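Ribonuclease P protein component 3 (Thermococcus kodakarensis KOD1, PDB 3WYZ) probably serves as a protein subunit of ribonuclease P, the RNA-based enzyme that matures tRNAs by cleaving their 5' ends. Local coordinates at residues Leu69-Pro74 with Met96-Met101; Ser112-Arg117 with Ile137-Ser142. All coordinates share one frame; numbering follows the deposited sequence.

Both contacts lie at the ends of parallel strands in a TIM-barrel-like fold and join units next to each other along the chain. Starting from the N terminus, strand 65-70 runs into the turn that starts contact 1; helix 74-83 and strand 88-92 follow before helix 96-104 closes the loop against that turn. Contact 2 opens after strand 109-111 and closes when the chain, having passed through helix 124-133, returns as strand 136-140. The two loops therefore follow in series, neither nested nor crossed. Contact 1 joins the start of one helix to the next helix; contact 2 ties a loop to the neighbouring strand. A probable hydrogen bond from Asn99 ND2 to Pro113 O (3.1 Å) joins the two.

Contact 1: Leu69-Pro74 with Met96-Met101; sequences LVTRKP and MRINRM
Pro74 presses its ring against the first turns of helix 96-104, touching a different residue with each of its three side-chain carbons. CB meets Met101 CG at 3.7 Å, CG lies 4.2 Å from Arg97 CB, and CD comes to 4.1 Å from Ile98 CD1, with the proline and isoleucine side chains at about a right angle. Ile98 also reaches past the proline to the backbone of the turn. Its CD1 is 3.4 Å from Thr71 O and 3.8 Å from Lys73 N, so one methyl fills the inside of the bend. Setting CG1 beside the backbone N (chi1 -64°) swings this branch to the turn; the side chain also packs on Val91 of strand 88-92. Met101 bends at chi2 (59°) and brings CG within 3.4 Å of Pro74 O, adding apolar cover to a carbonyl at the start of helix 74-83. This is packing between successive helices on the outside of a TIM-barrel-like fold, at the point where strand 65-70 hands over to its helix. Outside partners hold the bend: Thr71 OG1 hydrogen-bonds to Leu42 O and accepts a weak bond from Lys73 N at 3.2 Å, and Lys73 NZ forms a salt bridge with Asp44. On the helix side, Asn99 receives Gly94 N on OD1 and gives ND2 to Gly121 O, which joins the first turn of helix 96-104 to the residues before it and to the later loop.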
ATOM      1  N   LEU A  69       4.139  -6.776   5.712  1.00 50.32           N
ATOM      2  CA  LEU A  69       4.522  -7.084   7.082  1.00 53.39           C
ATOM      3  C   LEU A  69       3.566  -6.423   8.064  1.00 55.25           C
ATOM      4  O   LEU A  69       3.417  -5.199   8.067  1.00 50.57           O
ATOM      5  CB  LEU A  69       5.948  -6.605   7.369  1.00 53.81           C
ATOM      6  CG  LEU A  69       7.066  -7.106   6.457  1.00 55.35           C
ATOM      7  CD1 LEU A  69       8.406  -6.593   6.971  1.00 56.85           C
ATOM      8  CD2 LEU A  69       7.068  -8.627   6.346  1.00 57.44           C
ATOM      9  N   VAL A  70       2.916  -7.240   8.888  1.00 59.51           N
ATOM     10  CA  VAL A  70       2.130  -6.738  10.011  1.00 63.24           C
ATOM     11  C   VAL A  70       2.800  -7.223  11.302  1.00 65.03           C
ATOM     12  O   VAL A  70       2.968  -8.424  11.518  1.00 63.32           O
ATOM     13  CB  VAL A  70       0.643  -7.156   9.916  1.00 64.88           C
ATOM     14  CG1 VAL A  70       0.108  -6.913   8.509  1.00 65.08           C
ATOM     15  CG2 VAL A  70       0.433  -8.611  10.291  1.00 66.67           C
ATOM     16  N   THR A  71       3.222  -6.278  12.135  1.00 68.67           N
ATOM     17  CA  THR A  71       3.973  -6.594  13.348  1.00 72.02           C
ATOM     18  C   THR A  71       4.058  -5.385  14.278  1.00 71.47           C
ATOM     19  O   THR A  71       3.782  -4.255  13.874  1.00 69.07           O
ATOM     20  CB  THR A  71       5.403  -7.087  13.017  1.00 74.41           C
ATOM     21  OG1 THR A  71       6.105  -7.385  14.230  1.00 81.28           O
ATOM     22  CG2 THR A  71       6.190  -6.040  12.237  1.00 74.18           C
ATOM     23  N   ARG A  72       4.433  -5.645  15.528  1.00 74.96           N
ATOM     24  CA  ARG A  72       4.631  -4.592  16.522  1.00 77.85           C
ATOM     25  C   ARG A  72       6.078  -4.590  17.013  1.00 77.68           C
ATOM     26  O   ARG A  72       6.344  -4.303  18.180  1.00 81.73           O
ATOM     27  CB  ARG A  72       3.667  -4.781  17.702  1.00 81.85           C
ATOM     28  CG  ARG A  72       2.189  -4.699  17.343  1.00 86.20           C
ATOM     29  CD  ARG A  72       1.837  -3.375  16.677  1.00 88.89           C
ATOM     30  NE  ARG A  72       0.448  -2.985  16.911  1.00 90.89           N
ATOM     31  CZ  ARG A  72      -0.001  -2.392  18.016  1.00 93.24           C
ATOM     32  NH1 ARG A  72       0.821  -2.111  19.026  1.00 94.02           N
ATOM     33  NH2 ARG A  72      -1.288  -2.081  18.115  1.00 94.03           N
ATOM     34  N   LYS A  73       7.009  -4.904  16.115  1.00 76.29           N
ATOM     35  CA  LYS A  73       8.430  -4.933  16.448  1.00 78.28           C
ATOM     36  C   LYS A  73       9.238  -4.281  15.329  1.00 77.16           C
ATOM     37  O   LYS A  73       9.472  -4.905  14.295  1.00 79.46           O
ATOM     38  CB  LYS A  73       8.894  -6.371  16.680  1.00 81.11           C
ATOM     39  CG  LYS A  73       8.288  -7.012  17.919  1.00 83.99           C
ATOM     40  CD  LYS A  73       8.671  -8.475  18.050  1.00 87.41           C
ATOM     41  CE  LYS A  73       7.935  -9.124  19.213  1.00 89.68           C
ATOM     42  NZ  LYS A  73       8.374 -10.526  19.446  1.00 90.81           N
ATOM     43  N   PRO A  74       9.654  -3.015  15.526  1.00 76.21           N
ATOM     44  CA  PRO A  74      10.449  -2.259  14.552  1.00 76.22           C
ATOM     45  C   PRO A  74      11.678  -2.992  14.005  1.00 77.62           C
ATOM     46  O   PRO A  74      11.998  -2.861  12.821  1.00 79.53           O
ATOM     47  CB  PRO A  74      10.875  -1.029  15.353  1.00 76.34           C
ATOM     48  CG  PRO A  74       9.739  -0.799  16.283  1.00 76.73           C
ATOM     49  CD  PRO A  74       9.260  -2.169  16.670  1.00 76.57           C
ATOM     50  N   MET A  96       2.520   3.866  15.613  1.00 58.74           N
ATOM     51  CA  MET A  96       3.380   5.007  15.323  1.00 61.88           C
ATOM     52  C   MET A  96       4.862   4.649  15.246  1.00 61.49           C
ATOM     53  O   MET A  96       5.595   5.227  14.436  1.00 62.22           O
ATOM     54  CB  MET A  96       3.153   6.124  16.342  1.00 63.99           C
ATOM     55  CG  MET A  96       1.986   7.030  15.992  1.00 67.14           C
ATOM     56  SD  MET A  96       2.194   7.880  14.412  1.00 71.70           S
ATOM     57  CE  MET A  96       1.377   9.432  14.780  1.00 75.43           C
ATOM     58  N   ARG A  97       5.301   3.711  16.087  1.00 63.68           N
ATOM     59  CA  ARG A  97       6.664   3.176  16.008  1.00 63.32           C
ATOM     60  C   ARG A  97       6.893   2.449  14.681  1.00 58.41           C
ATOM     61  O   ARG A  97       7.980   2.526  14.097  1.00 56.18           O
ATOM     62  CB  ARG A  97       6.941   2.206  17.161  1.00 69.11           C
ATOM     63  CG  ARG A  97       7.053   2.869  18.520  1.00 76.01           C
ATOM     64  CD  ARG A  97       7.547   1.894  19.582  1.00 79.39           C
ATOM     65  NE  ARG A  97       7.764   2.563  20.864  1.00 85.13           N
ATOM     66  CZ  ARG A  97       8.224   1.972  21.967  1.00 91.26           C
ATOM     67  NH1 ARG A  97       8.528   0.676  21.973  1.00 93.74           N
ATOM     68  NH2 ARG A  97       8.383   2.688  23.077  1.00 92.11           N
ATOM     69  N   ILE A  98       5.864   1.740  14.221  1.00 54.28           N
ATOM     70  CA  ILE A  98       5.920   0.998  12.964  1.00 53.79           C
ATOM     71  C   ILE A  98       5.897   1.946  11.780  1.00 50.59           C
ATOM     72  O   ILE A  98       6.706   1.810  10.864  1.00 48.96           O
ATOM     73  CB  ILE A  98       4.764  -0.018  12.853  1.00 53.99           C
ATOM     74  CG1 ILE A  98       4.890  -1.082  13.956  1.00 55.12           C
ATOM     75  CG2 ILE A  98       4.726  -0.669  11.473  1.00 53.80           C
ATOM     76  CD1 ILE A  98       6.166  -1.900  13.923  1.00 54.64           C
ATOM     77  N   ASN A  99       4.973   2.905  11.810  1.00 48.80           N
ATOM     78  CA  ASN A  99       4.900   3.934  10.780  1.00 48.00           C
ATOM     79  C   ASN A  99       6.246   4.628  10.578  1.00 48.60           C
ATOM     80  O   ASN A  99       6.672   4.826   9.447  1.00 48.40           O
ATOM     81  CB  ASN A  99       3.832   4.981  11.122  1.00 47.85           C
ATOM     82  CG  ASN A  99       2.418   4.459  10.960  1.00 45.85           C
ATOM     83  OD1 ASN A  99       2.210   3.292  10.671  1.00 46.34           O
ATOM     84  ND2 ASN A  99       1.439   5.327  11.163  1.00 46.04           N
ATOM     85  N   ARG A 100       6.905   4.986  11.676  1.00 49.58           N
ATOM     86  CA  ARG A 100       8.207   5.655  11.625  1.00 51.91           C
ATOM     87  C   ARG A 100       9.309   4.732  11.107  1.00 49.78           C
ATOM     88  O   ARG A 100      10.096   5.127  10.244  1.00 49.63           O
ATOM     89  CB  ARG A 100       8.583   6.189  13.011  1.00 57.81           C
ATOM     90  CG  ARG A 100       9.784   7.131  13.025  1.00 64.26           C
ATOM     91  CD  ARG A 100      10.457   7.170  14.394  1.00 69.26           C
ATOM     92  NE  ARG A 100      11.072   5.884  14.735  1.00 73.23           N
ATOM     93  CZ  ARG A 100      11.713   5.617  15.873  1.00 77.32           C
ATOM     94  NH1 ARG A 100      11.846   6.544  16.820  1.00 77.16           N
ATOM     95  NH2 ARG A 100      12.232   4.407  16.067  1.00 78.95           N
ATOM     96  N   MET A 101       9.362   3.510  11.631  1.00 48.47           N
ATOM     97  CA  MET A 101      10.411   2.555  11.261  1.00 48.82           C
ATOM     98  C   MET A 101      10.286   2.075   9.816  1.00 46.79           C
ATOM     99  O   MET A 101      11.291   1.782   9.169  1.00 44.78           O
ATOM    100  CB  MET A 101      10.396   1.346  12.198  1.00 52.20           C
ATOM    101  CG  MET A 101      11.577   0.395  12.009  1.00 56.20           C
ATOM    102  SD  MET A 101      13.179   1.189  12.273  1.00 62.88           S
ATOM    103  CE  MET A 101      14.292  -0.148  11.857  1.00 64.25           C
TER

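Contact 2: Ser112-Arg117 with Ile137-Ser142; sequences SPWFGR and IGFSLS
Ser112 meets the neighbouring strand through its backbone and its hydroxyl. Its N donates to Gly138 O at 2.9 Å, in the carbonyl plane and with an N-H...O angle of 157°, carrying the parallel sheet pairing just beyond strand 109-111. Ser112 OG and Ser140 OG are modelled 2.4 Å apart, shorter than usual for a hydrogen bond, so the exact length is doubtful; either could be the donor. Ser140 OG stands between its own backbone N and carbonyl carbon (chi1 70°), turned to meet its partner. The tight part continues where Trp114 CH2 touches Phe139 CD2 at 3.4 Å, the ring planes oblique at 35°. With the type I turn from Ser112 to Phe115 and Trp114 chi1 near +60°, the indole lies back over the turn, Ser112 CA 3.8 Å above the centre of one face. Beyond, the loop leaves the strand: Phe115 and Gly116 are exposed, and a type II turn carries the chain on to Arg117. A glycerol, probably from the crystallisation liquor, lies about 4 Å from the Ser140 side chain and may mark a pocket. Chemically the contact is divided: the serine hydroxyls meet at the end of strand 136-140, while Trp114 and Phe139 form an apolar patch, with helix 149-168 packing on Trp114.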
ATOM      1  N   SER A 112      -1.733   2.534   4.635  1.00 42.62           N
ATOM      2  CA  SER A 112      -2.725   3.018   5.600  1.00 42.89           C
ATOM      3  C   SER A 112      -2.151   3.293   6.997  1.00 42.79           C
ATOM      4  O   SER A 112      -2.390   2.525   7.920  1.00 41.03           O
ATOM      5  CB  SER A 112      -3.874   2.013   5.712  1.00 42.88           C
ATOM      6  OG  SER A 112      -4.552   1.885   4.482  1.00 41.70           O
ATOM      7  N   PRO A 113      -1.401   4.397   7.155  1.00 43.26           N
ATOM      8  CA  PRO A 113      -0.828   4.738   8.465  1.00 43.25           C
ATOM      9  C   PRO A 113      -1.878   5.011   9.539  1.00 43.31           C
ATOM     10  O   PRO A 113      -1.580   4.902  10.729  1.00 43.17           O
ATOM     11  CB  PRO A 113      -0.000   6.005   8.177  1.00 45.10           C
ATOM     12  CG  PRO A 113      -0.509   6.525   6.870  1.00 44.40           C
ATOM     13  CD  PRO A 113      -0.968   5.328   6.101  1.00 43.41           C
ATOM     14  N   TRP A 114      -3.088   5.363   9.104  1.00 41.94           N
ATOM     15  CA  TRP A 114      -4.229   5.620   9.989  1.00 42.65           C
ATOM     16  C   TRP A 114      -4.903   4.344  10.507  1.00 45.02           C
ATOM     17  O   TRP A 114      -5.725   4.407  11.421  1.00 46.94           O
ATOM     18  CB  TRP A 114      -5.288   6.469   9.256  1.00 41.82           C
ATOM     19  CG  TRP A 114      -5.724   5.857   7.957  1.00 42.82           C
ATOM     20  CD1 TRP A 114      -6.682   4.897   7.774  1.00 42.69           C
ATOM     21  CD2 TRP A 114      -5.189   6.140   6.657  1.00 42.72           C
ATOM     22  NE1 TRP A 114      -6.775   4.569   6.443  1.00 42.44           N
ATOM     23  CE2 TRP A 114      -5.865   5.313   5.736  1.00 42.21           C
ATOM     24  CE3 TRP A 114      -4.202   7.014   6.184  1.00 42.92           C
ATOM     25  CZ2 TRP A 114      -5.589   5.336   4.372  1.00 43.58           C
ATOM     26  CZ3 TRP A 114      -3.923   7.031   4.825  1.00 43.60           C
ATOM     27  CH2 TRP A 114      -4.613   6.196   3.935  1.00 43.29           C
ATOM     28  N   PHE A 115      -4.579   3.196   9.915  1.00 47.89           N
ATOM     29  CA  PHE A 115      -5.317   1.950  10.151  1.00 49.91           C
ATOM     30  C   PHE A 115      -5.481   1.624  11.639  1.00 50.16           C
ATOM     31  O   PHE A 115      -4.506   1.419  12.349  1.00 50.73           O
ATOM     32  CB  PHE A 115      -4.624   0.784   9.425  1.00 50.86           C
ATOM     33  CG  PHE A 115      -5.352  -0.527   9.536  1.00 51.59           C
ATOM     34  CD1 PHE A 115      -6.544  -0.732   8.861  1.00 52.53           C
ATOM     35  CD2 PHE A 115      -4.840  -1.561  10.311  1.00 54.83           C
ATOM     36  CE1 PHE A 115      -7.219  -1.945   8.959  1.00 55.30           C
ATOM     37  CE2 PHE A 115      -5.508  -2.778  10.409  1.00 55.64           C
ATOM     38  CZ  PHE A 115      -6.702  -2.968   9.734  1.00 54.15           C
ATOM     39  N   GLY A 116      -6.727   1.589  12.098  1.00 53.75           N
ATOM     40  CA  GLY A 116      -7.037   1.254  13.489  1.00 55.88           C
ATOM     41  C   GLY A 116      -6.679   2.345  14.483  1.00 55.88           C
ATOM     42  O   GLY A 116      -6.301   2.051  15.613  1.00 56.98           O
ATOM     43  N   ARG A 117      -6.808   3.603  14.068  1.00 56.15           N
ATOM     44  CA  ARG A 117      -6.458   4.744  14.916  1.00 54.14           C
ATOM     45  C   ARG A 117      -7.588   5.762  14.974  1.00 53.30           C
ATOM     46  O   ARG A 117      -8.569   5.673  14.226  1.00 48.82           O
ATOM     47  CB  ARG A 117      -5.205   5.445  14.385  1.00 54.64           C
ATOM     48  CG  ARG A 117      -3.971   4.569  14.259  1.00 55.18           C
ATOM     49  CD  ARG A 117      -2.792   5.382  13.735  1.00 54.98           C
ATOM     50  NE  ARG A 117      -2.400   6.448  14.656  1.00 54.22           N
ATOM     51  CZ  ARG A 117      -1.711   6.264  15.780  1.00 53.59           C
ATOM     52  NH1 ARG A 117      -1.309   5.053  16.151  1.00 55.28           N
ATOM     53  NH2 ARG A 117      -1.413   7.304  16.540  1.00 54.08           N
ATOM     54  N   ILE A 137       3.151   6.156   0.076  1.00 43.95           N
ATOM     55  CA  ILE A 137       1.998   5.958   0.954  1.00 43.04           C
ATOM     56  C   ILE A 137       0.890   5.255   0.195  1.00 41.03           C
ATOM     57  O   ILE A 137       0.463   5.736  -0.849  1.00 40.27           O
ATOM     58  CB  ILE A 137       1.468   7.289   1.516  1.00 41.79           C
ATOM     59  CG1 ILE A 137       2.563   8.002   2.311  1.00 43.52           C
ATOM     60  CG2 ILE A 137       0.248   7.060   2.405  1.00 41.80           C
ATOM     61  CD1 ILE A 137       3.018   7.274   3.565  1.00 43.17           C
ATOM     62  N   GLY A 138       0.427   4.130   0.743  1.00 41.34           N
ATOM     63  CA  GLY A 138      -0.681   3.372   0.181  1.00 42.35           C
ATOM     64  C   GLY A 138      -2.029   3.753   0.767  1.00 42.87           C
ATOM     65  O   GLY A 138      -2.287   3.531   1.947  1.00 44.77           O
ATOM     66  N   PHE A 139      -2.892   4.320  -0.069  1.00 42.41           N
ATOM     67  CA  PHE A 139      -4.252   4.664   0.324  1.00 42.51           C
ATOM     68  C   PHE A 139      -5.186   3.504   0.021  1.00 43.91           C
ATOM     69  O   PHE A 139      -5.675   3.373  -1.105  1.00 43.90           O
ATOM     70  CB  PHE A 139      -4.728   5.919  -0.418  1.00 42.30           C
ATOM     71  CG  PHE A 139      -4.038   7.172   0.018  1.00 39.85           C
ATOM     72  CD1 PHE A 139      -2.864   7.568  -0.580  1.00 40.56           C
ATOM     73  CD2 PHE A 139      -4.570   7.952   1.027  1.00 40.06           C
ATOM     74  CE1 PHE A 139      -2.223   8.723  -0.180  1.00 42.05           C
ATOM     75  CE2 PHE A 139      -3.936   9.108   1.438  1.00 40.26           C
ATOM     76  CZ  PHE A 139      -2.761   9.496   0.833  1.00 40.89           C
ATOM     77  N   SER A 140      -5.427   2.665   1.032  1.00 44.72           N
ATOM     78  CA  SER A 140      -6.250   1.468   0.872  1.00 44.39           C
ATOM     79  C   SER A 140      -7.728   1.825   0.941  1.00 43.10           C
ATOM     80  O   SER A 140      -8.146   2.585   1.800  1.00 43.99           O
ATOM     81  CB  SER A 140      -5.913   0.428   1.948  1.00 46.81           C
ATOM     82  OG  SER A 140      -6.358   0.854   3.229  1.00 53.34           O
ATOM     83  N   LEU A 141      -8.513   1.259   0.033  1.00 42.85           N
ATOM     84  CA  LEU A 141      -9.965   1.402   0.057  1.00 42.78           C
ATOM     85  C   LEU A 141     -10.627   0.416   1.035  1.00 44.91           C
ATOM     86  O   LEU A 141     -11.762   0.632   1.452  1.00 44.95           O
ATOM     87  CB  LEU A 141     -10.517   1.207  -1.355  1.00 43.23           C
ATOM     88  CG  LEU A 141     -12.029   1.204  -1.582  1.00 46.22           C
ATOM     89  CD1 LEU A 141     -12.716   2.462  -1.062  1.00 47.80           C
ATOM     90  CD2 LEU A 141     -12.315   1.021  -3.062  1.00 47.28           C
ATOM     91  N   SER A 142      -9.908  -0.646   1.409  1.00 44.99           N
ATOM     92  CA  SER A 142     -10.458  -1.754   2.204  1.00 47.68           C
ATOM     93  C   SER A 142     -11.205  -1.343   3.484  1.00 48.96           C
ATOM     94  O   SER A 142     -12.310  -1.823   3.718  1.00 50.60           O
ATOM     95  CB  SER A 142      -9.354  -2.759   2.567  1.00 49.02           C
ATOM     96  OG  SER A 142      -9.917  -4.003   2.914  1.00 56.00           O
TER